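Local coordinates for protein nitroalkane oxidase (Podospora anserina, PDB 3MKH) that oxidises nitroalkanes to aldehydes or ketones with its FAD cofactor, consuming oxygen and releasing nitrite and hydrogen peroxide, at residues A[203-211]-A[254-265]. Numbering follows the deposited sequence.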
loop_
_atom_site.group_PDB
_atom_site.type_symbol
_atom_site.label_atom_id
_atom_site.label_comp_id
_atom_site.label_asym_id
_atom_site.label_seq_id
_atom_site.Cartn_x
_atom_site.Cartn_y
_atom_site.Cartn_z
ATOM N N GLU A 203 3.089 -14.870 33.859
ATOM C CA GLU A 203 1.899 -15.628 33.501
ATOM C C GLU A 203 1.405 -16.508 34.652
ATOM O O GLU A 203 0.203 -16.756 34.777
ATOM C CB GLU A 203 2.143 -16.463 32.240
ATOM C CG GLU A 203 0.923 -17.274 31.831
ATOM C CD GLU A 203 0.969 -17.737 30.387
ATOM O OE1 GLU A 203 1.873 -17.302 29.637
ATOM O OE2 GLU A 203 0.090 -18.540 30.006
ATOM N N ASN A 204 2.333 -16.964 35.496
ATOM C CA ASN A 204 2.010 -17.834 36.634
ATOM C C ASN A 204 1.103 -17.197 37.697
ATOM O O ASN A 204 0.528 -17.907 38.522
ATOM C CB ASN A 204 3.295 -18.300 37.333
ATOM C CG ASN A 204 4.160 -19.223 36.462
ATOM O OD1 ASN A 204 3.759 -19.655 35.379
ATOM N ND2 ASN A 204 5.358 -19.534 36.953
ATOM N N LYS A 205 1.016 -15.866 37.710
ATOM C CA LYS A 205 0.229 -15.146 38.723
ATOM C C LYS A 205 -1.147 -14.687 38.213
ATOM O O LYS A 205 -1.971 -14.160 38.980
ATOM C CB LYS A 205 0.999 -13.917 39.229
ATOM C CG LYS A 205 2.453 -14.182 39.547
ATOM C CD LYS A 205 2.591 -15.143 40.720
ATOM C CE LYS A 205 2.497 -14.417 42.062
ATOM N NZ LYS A 205 2.723 -15.382 43.193
ATOM N N VAL A 206 -1.403 -14.884 36.929
ATOM C CA VAL A 206 -2.628 -14.331 36.336
ATOM C C VAL A 206 -3.870 -15.161 36.631
ATOM O O VAL A 206 -3.858 -16.397 36.494
ATOM C CB VAL A 206 -2.469 -14.101 34.827
ATOM C CG1 VAL A 206 -3.770 -13.526 34.236
ATOM C CG2 VAL A 206 -1.324 -13.146 34.591
ATOM N N MET A 207 -4.921 -14.474 37.070
ATOM C CA MET A 207 -6.189 -15.083 37.441
ATOM C C MET A 207 -7.344 -14.415 36.714
ATOM O O MET A 207 -7.205 -13.312 36.203
ATOM C CB MET A 207 -6.462 -14.897 38.936
ATOM C CG MET A 207 -5.362 -15.293 39.893
ATOM S SD MET A 207 -5.791 -14.824 41.586
ATOM C CE MET A 207 -7.189 -15.884 41.905
ATOM N N ILE A 208 -8.494 -15.077 36.702
ATOM C CA ILE A 208 -9.749 -14.402 36.391
ATOM C C ILE A 208 -10.701 -14.603 37.569
ATOM O O ILE A 208 -10.934 -15.738 38.019
ATOM C CB ILE A 208 -10.395 -14.930 35.097
ATOM C CG1 ILE A 208 -9.423 -14.784 33.920
ATOM C CG2 ILE A 208 -11.726 -14.195 34.819
ATOM C CD1 ILE A 208 -9.978 -15.302 32.600
ATOM N N ILE A 209 -11.226 -13.503 38.094
ATOM C CA ILE A 209 -12.153 -13.571 39.228
ATOM C C ILE A 209 -13.441 -12.878 38.852
ATOM O O ILE A 209 -13.413 -11.762 38.330
ATOM C CB ILE A 209 -11.561 -12.889 40.489
ATOM C CG1 ILE A 209 -10.168 -13.455 40.779
ATOM C CG2 ILE A 209 -12.480 -13.055 41.687
ATOM C CD1 ILE A 209 -9.569 -12.965 42.079
ATOM N N LEU A 210 -14.565 -13.541 39.108
ATOM C CA LEU A 210 -15.870 -12.955 38.874
ATOM C C LEU A 210 -16.170 -11.870 39.896
ATOM O O LEU A 210 -15.801 -11.984 41.066
ATOM C CB LEU A 210 -16.970 -14.028 38.896
ATOM C CG LEU A 210 -16.795 -15.182 37.903
ATOM C CD1 LEU A 210 -17.986 -16.162 37.954
ATOM C CD2 LEU A 210 -16.551 -14.636 36.483
ATOM N N VAL A 211 -16.829 -10.813 39.433
ATOM C CA VAL A 211 -17.363 -9.770 40.301
ATOM C C VAL A 211 -18.774 -9.420 39.828
ATOM O O VAL A 211 -18.967 -8.956 38.698
ATOM C CB VAL A 211 -16.493 -8.488 40.280
ATOM C CG1 VAL A 211 -17.147 -7.378 41.119
ATOM C CG2 VAL A 211 -15.089 -8.787 40.787
ATOM N N ASN A 254 -16.015 -17.330 43.664
ATOM C CA ASN A 254 -15.930 -16.328 42.591
ATOM C C ASN A 254 -14.712 -16.502 41.688
ATOM O O ASN A 254 -14.649 -15.920 40.596
ATOM C CB ASN A 254 -15.931 -14.896 43.151
ATOM C CG ASN A 254 -17.330 -14.359 43.417
ATOM O OD1 ASN A 254 -17.674 -13.243 43.001
ATOM N ND2 ASN A 254 -18.128 -15.121 44.131
ATOM N N VAL A 255 -13.718 -17.260 42.147
ATOM C CA VAL A 255 -12.533 -17.481 41.326
ATOM C C VAL A 255 -12.875 -18.392 40.145
ATOM O O VAL A 255 -13.338 -19.521 40.336
ATOM C CB VAL A 255 -11.378 -18.094 42.124
ATOM C CG1 VAL A 255 -10.215 -18.400 41.196
ATOM C CG2 VAL A 255 -10.944 -17.157 43.253
ATOM N N LEU A 256 -12.669 -17.888 38.927
ATOM C CA LEU A 256 -12.938 -18.661 37.719
ATOM C C LEU A 256 -11.681 -19.364 37.241
ATOM O O LEU A 256 -11.706 -20.557 36.942
ATOM C CB LEU A 256 -13.497 -17.772 36.596
ATOM C CG LEU A 256 -13.738 -18.475 35.249
ATOM C CD1 LEU A 256 -14.904 -19.455 35.339
ATOM C CD2 LEU A 256 -13.999 -17.449 34.108
ATOM N N CYS A 257 -10.586 -18.618 37.149
ATOM C CA CYS A 257 -9.288 -19.204 36.836
ATOM C C CYS A 257 -8.309 -18.868 37.928
ATOM O O CYS A 257 -8.001 -17.695 38.145
ATOM C CB CYS A 257 -8.738 -18.685 35.506
ATOM S SG CYS A 257 -9.901 -18.891 34.143
ATOM N N PRO A 258 -7.813 -19.903 38.623
ATOM C CA PRO A 258 -6.819 -19.726 39.680
ATOM C C PRO A 258 -5.519 -19.209 39.088
ATOM O O PRO A 258 -5.281 -19.343 37.880
ATOM C CB PRO A 258 -6.610 -21.156 40.216
ATOM C CG PRO A 258 -7.814 -21.941 39.747
ATOM C CD PRO A 258 -8.185 -21.320 38.434
ATOM N N ALA A 259 -4.667 -18.654 39.940
ATOM C CA ALA A 259 -3.420 -18.069 39.473
ATOM C C ALA A 259 -2.648 -19.014 38.561
ATOM O O ALA A 259 -2.411 -20.180 38.899
ATOM C CB ALA A 259 -2.564 -17.624 40.659
ATOM N N GLY A 260 -2.254 -18.512 37.397
ATOM C CA GLY A 260 -1.509 -19.323 36.458
ATOM C C GLY A 260 -2.364 -19.956 35.377
ATOM O O GLY A 260 -1.843 -20.520 34.416
ATOM N N GLN A 261 -3.678 -19.863 35.516
ATOM C CA GLN A 261 -4.571 -20.381 34.481
ATOM C C GLN A 261 -5.323 -19.263 33.754
ATOM O O GLN A 261 -5.906 -19.490 32.698
ATOM C CB GLN A 261 -5.558 -21.385 35.078
ATOM C CG GLN A 261 -4.904 -22.721 35.472
ATOM C CD GLN A 261 -5.796 -23.576 36.356
ATOM O OE1 GLN A 261 -6.999 -23.698 36.116
ATOM N NE2 GLN A 261 -5.209 -24.168 37.394
ATOM N N GLY A 262 -5.307 -18.059 34.322
ATOM C CA GLY A 262 -6.102 -16.952 33.800
ATOM C C GLY A 262 -5.725 -16.471 32.409
ATOM O O GLY A 262 -6.594 -16.210 31.580
ATOM N N ALA A 263 -4.434 -16.328 32.147
ATOM C CA ALA A 263 -3.988 -15.783 30.866
ATOM C C ALA A 263 -4.438 -16.639 29.672
ATOM O O ALA A 263 -4.900 -16.106 28.654
ATOM C CB ALA A 263 -2.468 -15.588 30.865
ATOM N N LYS A 264 -4.309 -17.959 29.795
ATOM C CA LYS A 264 -4.695 -18.875 28.720
ATOM C C LYS A 264 -6.195 -18.799 28.406
ATOM O O LYS A 264 -6.603 -18.881 27.254
ATOM C CB LYS A 264 -4.299 -20.315 29.070
ATOM C CG LYS A 264 -4.994 -21.384 28.228
ATOM C CD LYS A 264 -4.962 -22.766 28.912
ATOM C CE LYS A 264 -5.333 -23.892 27.939
ATOM N NZ LYS A 264 -5.505 -25.215 28.617
ATOM N N VAL A 265 -7.017 -18.632 29.432
ATOM C CA VAL A 265 -8.450 -18.502 29.213
ATOM C C VAL A 265 -8.773 -17.139 28.583
ATOM O O VAL A 265 -9.586 -17.057 27.656
ATOM C CB VAL A 265 -9.263 -18.741 30.510
ATOM C CG1 VAL A 265 -10.715 -18.299 30.338
ATOM C CG2 VAL A 265 -9.194 -20.213 30.922
HETATM O O HOH W 1 -2.149 -17.345 33.661
HETATM O O HOH W 2 -2.260 -19.168 31.473
#
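Ile208 and the pair Leu256 and Cys257 form a classic beta bulge, where strand 206-212 of the middle beta domain of this acyl-CoA dehydrogenase fold meets the short antiparallel strand 255-257, which a loop joins to helix 262-298. Ile208 O accepts hydrogen bonds from both amides, Cys257 N in its carbonyl plane on a lone pair and Leu256 N at 2.9 Å, tilted 19° from that plane. Around this double grip the Ile208 side chain forks. Its CG2, anti to the backbone N, runs beside Leu256, both chains pointing the same way, with CD2 of Leu256 4.0 Å from CG2 of Ile208. The other branch, CG1 beside the backbone N (chi1 -57°), carries CD1 past Cys257 SG to the start of the helix, where it lies 3.8 Å from Val265 CG1, the two side chains crossing at a slant. An alanine in place of Ile208 would probably leave Leu256 CD2 and Val265 CG1 without these apolar partners and open a gap between the strand and the first helical turn. Away from Ile208, Met207 and Val255 meet, and Trp162 of strand 161-168 touches both; Met207 bends at chi3 (66°), bringing CE to 4.0 Å from Val255 CG1, while its CG rests on Ala259. At the helix start, Val206 CG1 packs against the backbone of Gly262 and Ala263. Gly262, with no side chain, lets the helix start come close to the strand, its CA 4.1 Å from Met207 CA. Val206 O receives two amides from opposite faces of its plane: Gly260 N at 2.8 Å, and Gly262 N at 3.1 Å, standing 49° out of that plane.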